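Local coordinates for protein PA0821 (Pseudomonas aeruginosa, PDB 7DRG) that is probably the immunity protein (antitoxin) of a type VI secretion system, neutralising a putative VRR-NUC nuclease effector encoded in the same gene cluster, at residues V291-N294 against H295-G299; L331-D335 against S336-R340. All coordinates share one frame; numbering follows the deposited sequence.

Contact 1: residues V291-N294 against H295-G299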
# COMPACT_ATOMS: atom_id res chain seq x y z
N VAL B 291 -5.95 -8.46 -18.19
CA VAL B 291 -4.76 -9.26 -18.48
C VAL B 291 -4.76 -9.71 -19.93
O VAL B 291 -3.73 -9.64 -20.63
CB VAL B 291 -4.69 -10.46 -17.52
CG1 VAL B 291 -3.69 -11.51 -18.04
CG2 VAL B 291 -4.34 -10.01 -16.13
N LEU B 292 -5.91 -10.17 -20.41
CA LEU B 292 -5.97 -10.66 -21.78
C LEU B 292 -5.80 -9.53 -22.79
O LEU B 292 -5.09 -9.68 -23.80
CB LEU B 292 -7.29 -11.40 -22.01
CG LEU B 292 -7.44 -12.71 -21.24
CD1 LEU B 292 -8.85 -13.26 -21.40
CD2 LEU B 292 -6.40 -13.74 -21.70
N LEU B 293 -6.41 -8.37 -22.54
CA LEU B 293 -6.24 -7.26 -23.47
C LEU B 293 -4.82 -6.71 -23.42
O LEU B 293 -4.24 -6.38 -24.46
CB LEU B 293 -7.25 -6.16 -23.17
CG LEU B 293 -7.17 -4.97 -24.12
CD1 LEU B 293 -7.43 -5.40 -25.57
CD2 LEU B 293 -8.16 -3.92 -23.71
N ASN B 294 -4.25 -6.58 -22.21
CA ASN B 294 -2.87 -6.10 -22.10
C ASN B 294 -1.91 -7.02 -22.84
O ASN B 294 -0.95 -6.55 -23.46
CB ASN B 294 -2.49 -5.97 -20.63
CG ASN B 294 -1.03 -5.59 -20.42
OD1 ASN B 294 -0.66 -4.42 -20.45
ND2 ASN B 294 -0.19 -6.60 -20.18
N HIS B 295 -2.16 -8.33 -22.78
CA HIS B 295 -1.31 -9.27 -23.51
C HIS B 295 -1.37 -9.02 -25.02
O HIS B 295 -0.34 -9.05 -25.70
CB HIS B 295 -1.73 -10.70 -23.18
CG HIS B 295 -0.78 -11.74 -23.68
ND1 HIS B 295 0.43 -12.00 -23.07
CD2 HIS B 295 -0.85 -12.59 -24.73
CE1 HIS B 295 1.06 -12.96 -23.72
NE2 HIS B 295 0.30 -13.34 -24.74
N ALA B 296 -2.57 -8.75 -25.54
CA ALA B 296 -2.72 -8.51 -26.98
C ALA B 296 -2.09 -7.20 -27.43
O ALA B 296 -1.66 -7.09 -28.58
CB ALA B 296 -4.20 -8.52 -27.35
N LEU B 297 -2.02 -6.20 -26.55
CA LEU B 297 -1.59 -4.86 -26.93
C LEU B 297 -0.23 -4.46 -26.40
O LEU B 297 0.24 -3.37 -26.73
CB LEU B 297 -2.63 -3.83 -26.48
CG LEU B 297 -4.02 -3.96 -27.09
CD1 LEU B 297 -4.92 -2.82 -26.63
CD2 LEU B 297 -3.94 -4.00 -28.61
N LYS B 298 0.44 -5.29 -25.60
CA LYS B 298 1.68 -4.81 -24.98
C LYS B 298 2.78 -4.56 -26.00
O LYS B 298 3.75 -3.86 -25.68
CB LYS B 298 2.14 -5.78 -23.90
CG LYS B 298 2.47 -7.18 -24.38
CD LYS B 298 2.75 -8.06 -23.18
CE LYS B 298 3.32 -9.41 -23.57
NZ LYS B 298 3.57 -10.23 -22.35
N GLY B 299 2.66 -5.10 -27.21
CA GLY B 299 3.59 -4.76 -28.28
C GLY B 299 3.55 -3.31 -28.70
O GLY B 299 4.51 -2.83 -29.32

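Contact 2: residues L331-D335 against S336-R340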
# COMPACT_ATOMS: atom_id res chain seq x y z
N LEU B 331 0.21 -5.60 -15.54
CA LEU B 331 -0.72 -6.62 -16.00
C LEU B 331 -0.06 -7.75 -16.79
O LEU B 331 -0.74 -8.70 -17.18
CB LEU B 331 -1.82 -5.97 -16.84
CG LEU B 331 -2.69 -4.91 -16.15
CD1 LEU B 331 -3.52 -4.12 -17.18
CD2 LEU B 331 -3.61 -5.58 -15.16
N ASP B 332 1.25 -7.66 -17.04
CA ASP B 332 1.93 -8.63 -17.88
C ASP B 332 1.92 -10.03 -17.26
O ASP B 332 2.08 -10.18 -16.05
CB ASP B 332 3.38 -8.21 -18.12
CG ASP B 332 3.51 -7.05 -19.09
OD1 ASP B 332 2.49 -6.64 -19.68
OD2 ASP B 332 4.65 -6.56 -19.27
N VAL B 333 1.74 -11.04 -18.11
CA VAL B 333 1.81 -12.45 -17.73
C VAL B 333 2.64 -13.19 -18.77
O VAL B 333 2.94 -12.66 -19.84
CB VAL B 333 0.41 -13.09 -17.60
CG1 VAL B 333 -0.42 -12.39 -16.52
CG2 VAL B 333 -0.31 -13.07 -18.93
N GLU B 334 3.01 -14.42 -18.44
CA GLU B 334 3.74 -15.27 -19.39
C GLU B 334 2.78 -15.83 -20.43
O GLU B 334 1.62 -16.13 -20.14
CB GLU B 334 4.45 -16.42 -18.67
CG GLU B 334 5.46 -15.99 -17.62
CD GLU B 334 6.52 -15.06 -18.17
OE1 GLU B 334 6.91 -15.22 -19.35
OE2 GLU B 334 6.96 -14.16 -17.42
N ASP B 335 3.29 -15.98 -21.66
CA ASP B 335 2.49 -16.54 -22.76
C ASP B 335 1.84 -17.86 -22.37
O ASP B 335 0.69 -18.13 -22.74
CB ASP B 335 3.37 -16.75 -24.00
CG ASP B 335 3.84 -15.45 -24.61
OD1 ASP B 335 3.79 -14.41 -23.92
OD2 ASP B 335 4.25 -15.47 -25.79
N SER B 336 2.57 -18.70 -21.64
CA SER B 336 2.07 -20.03 -21.30
C SER B 336 0.87 -19.99 -20.37
O SER B 336 0.13 -20.98 -20.29
CB SER B 336 3.20 -20.85 -20.66
OG SER B 336 3.74 -20.19 -19.54
N GLU B 337 0.63 -18.87 -19.68
CA GLU B 337 -0.47 -18.78 -18.73
C GLU B 337 -1.75 -18.23 -19.36
O GLU B 337 -2.77 -18.16 -18.67
CB GLU B 337 -0.07 -17.90 -17.54
CG GLU B 337 1.02 -18.52 -16.67
CD GLU B 337 0.69 -19.95 -16.25
OE1 GLU B 337 -0.32 -20.14 -15.53
OE2 GLU B 337 1.42 -20.88 -16.65
N ILE B 338 -1.71 -17.86 -20.64
CA ILE B 338 -2.89 -17.27 -21.27
C ILE B 338 -4.09 -18.22 -21.27
O ILE B 338 -5.19 -17.79 -20.89
CB ILE B 338 -2.54 -16.75 -22.67
CG1 ILE B 338 -1.63 -15.52 -22.54
CG2 ILE B 338 -3.79 -16.41 -23.47
CD1 ILE B 338 -2.28 -14.35 -21.82
N PRO B 339 -3.96 -19.50 -21.65
CA PRO B 339 -5.14 -20.38 -21.58
C PRO B 339 -5.78 -20.43 -20.20
O PRO B 339 -7.01 -20.47 -20.11
CB PRO B 339 -4.57 -21.75 -22.00
CG PRO B 339 -3.47 -21.39 -22.94
CD PRO B 339 -2.82 -20.19 -22.28
N ARG B 340 -4.98 -20.40 -19.13
CA ARG B 340 -5.57 -20.39 -17.79
C ARG B 340 -6.36 -19.11 -17.56
O ARG B 340 -7.42 -19.13 -16.91
CB ARG B 340 -4.48 -20.55 -16.73
CG ARG B 340 -5.04 -20.52 -15.31
CD ARG B 340 -3.98 -20.77 -14.24
NE ARG B 340 -2.97 -19.71 -14.18
CZ ARG B 340 -3.19 -18.50 -13.67
NH1 ARG B 340 -4.38 -18.18 -13.19
NH2 ARG B 340 -2.21 -17.60 -13.65

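Contact 1: residues V291-N294 against H295-G299
Val291 to His295 and Leu292 to Ala296 are joined by i to i+4 backbone hydrogen bonds in the last turns of helix 288-297, a local and largely buried contact. His295 N reaches Val291 O at 3.0 Å, and Ala296 N follows to Leu292 O at 3.2 Å, both reasonably straight. Beyond them the ladder weakens: Leu297 N divides itself between Leu293 O and Asn294 O, both weak bonds, and Lys298 N makes a weak, strongly bent hydrogen bond (116°) to Asn294 O at 2.8 Å; residues 298-299 are 3-10. Lys298 CB also lies 3.2 Å from Asn294 O. On the apolar face, Leu293 lays CD1 obliquely against CD1 of Leu297, 3.8 Å away; with CG anti to its backbone N (chi1 -178°), its branch runs toward the next turn, and a branched aliphatic chain suits this inward face. Small Ala296 lets the helix lie close to Leu250. His295 CB sits 3.4 Å from Val291 O, its ring leading away toward Ile338. Buried Asn294, donor and acceptor at once, spends its amide beyond the helix: ND2 donates to Asp332 OD1, and OD1 takes a weak bond from Arg301 NH1. Leu293 and Leu297 lean on Thr234 of strand 233-237, while Val291 and Leu292 pack against Trp341 of helix 338-348.

Contact 2: residues L331-D335 against S336-R340
Glu334 and Asp335 meet Ser336, Glu337 and Ile338 in a tight 3-10 turn that leads into helix 338-348, a local contact on the protein surface. Two successive i to i+3 bonds define it: Glu337 N donates to Glu334 O at 2.9 Å, and Ile338 N to Asp335 O at 3.2 Å with an almost straight N-H (167°). Both donors stand well above the carbonyl planes, not on a lone pair. Asp335 meets the turn through its backbone and CB, the latter 3.2 Å from Ser336 N; an acidic residue suits this exposed place before a helix, and its carboxylate leads away to lie beside His295 of helix 288-297. Ser336, small and polar at an exposed site, swings OG between its backbone N and carbonyl carbon (chi1 56°), which brings it to 3.9 Å from CB of Glu334. Ile338 makes the apolar part of the contact together with Val333: its CB and CG1 lie over Asp335 O, and its CD1 reaches back to CG2 of Val333, 3.7 Å off, the two side chains crossing at about a right angle. Pro339, lacking an amide hydrogen, is readily accommodated in the first turn of a helix. Glu337 bends its chain, and Arg340, one turn on, closes a salt bridge, NE to OE1 3.0 Å, in the guanidinium plane and nearly along the carboxylate's C-O axis.

Contact 1 closes before contact 2 opens along the chain, yet their centres lie about 10 Å apart and they touch directly. Asn294 ND2 stands 2.7 Å from Asp332 OD1, a probable hydrogen bond; the same carboxylate oxygen forms a salt bridge with Arg301, which also bonds weakly to Asn294 OD1, so the amide and the acid share one cationic partner. His295 extends the interface: its CG packs 3.5 Å from Ile338 CD1, and its CE1 lies 3.1 Å from Asp335 OD1. Residues 331-335 run alongside helix 288-297 before the 3-10 turn leads into helix 338-348. Both contacts are local, and the packing between them joins helix 288-297 to residues 331-340.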